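Local coordinates for protein E1 (PDB 3VX6) that activates the ubiquitin-like proteins ATG12 and ATG8 as an E1-like enzyme, for their conjugation to ATG5 and to phosphatidylethanolamine in autophagy, at residues 122-127 against 141-146. Residues are numbered along the deposited sequence; the frame is centred on the assembly and turned at random.
Sequences SFYMIS and CMPSFQ
Y124 and C141 form an antiparallel hydrogen-bonded pair in the beta hairpin of strands 123-130 and 135-144. Y124 N gives its proton to C141 O at 2.7 Å in an almost straight bond (176° at the hydrogen), and C141 N returns one to Y124 O at 2.7 Å. Both side chains rise from the same face of the sheet, where Y124 CB lies 3.8 Å from C141 SG. The sulfur stands obliquely beside the tyrosine ring, 5.5 Å from its centroid. With CG anti to the carbonyl carbon (chi1 -57°), the Y124 ring turns its edge to P143, the two side chains crossing at about a right angle; their closeness in the model is doubtful. Toward S122 and P143 the backbones move apart, and P143 has no amide hydrogen to donate. A water takes a proton from S122 N (2.9 Å) and is hydrogen-bonded to P143 O at 2.7 Å, a carbonyl that N217 ND2 also reaches. L108 of helix 97-114 touches both Y124 and P143, and the Y82 ring of strand 78-86 meets that of Y124. Replacing Y124 by alanine would probably leave C141 SG and P143 without their aromatic neighbour and open a gap facing K104 and L108. Two reciprocal amide bonds thus satisfy the buried backbone of the pair, while between S122 and P143 a water stands in for the direct amide bond that proline cannot give.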
loop_
_atom_site.group_PDB
_atom_site.type_symbol
_atom_site.label_atom_id
_atom_site.label_comp_id
_atom_site.label_asym_id
_atom_site.label_seq_id
_atom_site.Cartn_x
_atom_site.Cartn_y
_atom_site.Cartn_z
ATOM N N SER A 122 -2.253 -1.152 2.278
ATOM C CA SER A 122 -2.670 -2.486 1.893
ATOM C C SER A 122 -2.772 -2.600 0.375
ATOM O O SER A 122 -2.656 -1.618 -0.347
ATOM C CB SER A 122 -4.018 -2.806 2.523
ATOM O OG SER A 122 -4.336 -4.166 2.343
ATOM N N PHE A 123 -2.950 -3.812 -0.118
ATOM C CA PHE A 123 -3.120 -3.978 -1.543
ATOM C C PHE A 123 -4.304 -4.890 -1.750
ATOM O O PHE A 123 -4.560 -5.793 -0.958
ATOM C CB PHE A 123 -1.877 -4.544 -2.219
ATOM C CG PHE A 123 -1.538 -5.935 -1.815
ATOM C CD1 PHE A 123 -0.925 -6.189 -0.596
ATOM C CD2 PHE A 123 -1.759 -6.992 -2.694
ATOM C CE1 PHE A 123 -0.526 -7.478 -0.258
ATOM C CE2 PHE A 123 -1.367 -8.283 -2.371
ATOM C CZ PHE A 123 -0.747 -8.531 -1.154
ATOM N N TYR A 124 -5.033 -4.610 -2.818
ATOM C CA TYR A 124 -6.228 -5.334 -3.184
ATOM C C TYR A 124 -6.076 -5.763 -4.638
ATOM O O TYR A 124 -5.598 -5.006 -5.491
ATOM C CB TYR A 124 -7.434 -4.412 -3.025
ATOM C CG TYR A 124 -7.584 -3.848 -1.627
ATOM C CD1 TYR A 124 -8.400 -4.481 -0.684
ATOM C CD2 TYR A 124 -6.897 -2.686 -1.236
ATOM C CE1 TYR A 124 -8.535 -3.974 0.611
ATOM C CE2 TYR A 124 -7.021 -2.170 0.064
ATOM C CZ TYR A 124 -7.848 -2.823 0.982
ATOM O OH TYR A 124 -8.013 -2.339 2.267
ATOM N N MET A 125 -6.472 -6.990 -4.923
ATOM C CA MET A 125 -6.357 -7.485 -6.273
ATOM C C MET A 125 -7.699 -8.012 -6.719
ATOM O O MET A 125 -8.359 -8.707 -5.974
ATOM C CB MET A 125 -5.317 -8.608 -6.323
ATOM C CG MET A 125 -5.092 -9.178 -7.702
ATOM S SD MET A 125 -3.890 -10.513 -7.693
ATOM C CE MET A 125 -4.687 -11.635 -8.835
ATOM N N ILE A 126 -8.134 -7.632 -7.907
ATOM C CA ILE A 126 -9.374 -8.181 -8.418
ATOM C C ILE A 126 -8.872 -9.033 -9.562
ATOM O O ILE A 126 -7.861 -8.713 -10.191
ATOM C CB ILE A 126 -10.366 -7.118 -8.939
ATOM C CG1 ILE A 126 -9.683 -6.194 -9.954
ATOM C CG2 ILE A 126 -10.976 -6.371 -7.752
ATOM C CD1 ILE A 126 -10.630 -5.234 -10.673
ATOM N N SER A 127 -9.543 -10.138 -9.824
ATOM C CA SER A 127 -9.081 -11.000 -10.888
ATOM C C SER A 127 -10.173 -11.889 -11.409
ATOM O O SER A 127 -11.274 -11.956 -10.864
ATOM C CB SER A 127 -7.914 -11.872 -10.397
ATOM O OG SER A 127 -8.301 -12.744 -9.342
ATOM N N CYS A 141 -4.303 -3.150 -6.928
ATOM C CA CYS A 141 -4.329 -1.750 -6.544
ATOM C C CYS A 141 -3.917 -1.658 -5.089
ATOM O O CYS A 141 -4.168 -2.562 -4.297
ATOM C CB CYS A 141 -5.724 -1.141 -6.714
ATOM S SG CYS A 141 -6.908 -1.489 -5.383
ATOM N N MET A 142 -3.231 -0.579 -4.757
ATOM C CA MET A 142 -2.829 -0.327 -3.385
ATOM C C MET A 142 -3.478 1.036 -3.188
ATOM O O MET A 142 -2.935 2.050 -3.616
ATOM C CB MET A 142 -1.311 -0.239 -3.280
ATOM C CG MET A 142 -0.822 -0.110 -1.859
ATOM S SD MET A 142 0.944 -0.083 -1.823
ATOM C CE MET A 142 1.353 -1.796 -1.506
ATOM N N PRO A 143 -4.666 1.069 -2.563
ATOM C CA PRO A 143 -5.383 2.316 -2.341
ATOM C C PRO A 143 -4.568 3.454 -1.792
ATOM O O PRO A 143 -3.865 3.336 -0.789
ATOM C CB PRO A 143 -6.518 1.901 -1.417
ATOM C CG PRO A 143 -6.782 0.535 -1.845
ATOM C CD PRO A 143 -5.381 -0.025 -1.903
ATOM N N SER A 144 -4.680 4.558 -2.514
ATOM C CA SER A 144 -4.016 5.807 -2.213
ATOM C C SER A 144 -5.151 6.828 -2.178
ATOM O O SER A 144 -5.670 7.240 -3.214
ATOM C CB SER A 144 -3.022 6.142 -3.324
ATOM O OG SER A 144 -2.639 7.502 -3.248
ATOM N N PHE A 145 -5.554 7.218 -0.979
ATOM C CA PHE A 145 -6.637 8.172 -0.842
ATOM C C PHE A 145 -6.157 9.528 -0.378
ATOM O O PHE A 145 -5.049 9.676 0.138
ATOM C CB PHE A 145 -7.666 7.653 0.145
ATOM C CG PHE A 145 -7.073 7.212 1.442
ATOM C CD1 PHE A 145 -6.575 5.919 1.590
ATOM C CD2 PHE A 145 -7.007 8.089 2.522
ATOM C CE1 PHE A 145 -6.026 5.509 2.799
ATOM C CE2 PHE A 145 -6.462 7.690 3.727
ATOM C CZ PHE A 145 -5.971 6.401 3.872
ATOM N N GLN A 146 -7.029 10.511 -0.557
ATOM C CA GLN A 146 -6.763 11.888 -0.187
ATOM C C GLN A 146 -8.057 12.677 -0.313
ATOM O O GLN A 146 -9.031 12.206 -0.897
ATOM C CB GLN A 146 -5.741 12.487 -1.136
ATOM C CG GLN A 146 -6.226 12.533 -2.565
ATOM C CD GLN A 146 -5.389 13.445 -3.413
ATOM O OE1 GLN A 146 -4.239 13.142 -3.727
ATOM N NE2 GLN A 146 -5.955 14.582 -3.783
HETATM O O HOH W 1 -3.141 1.157 0.690
#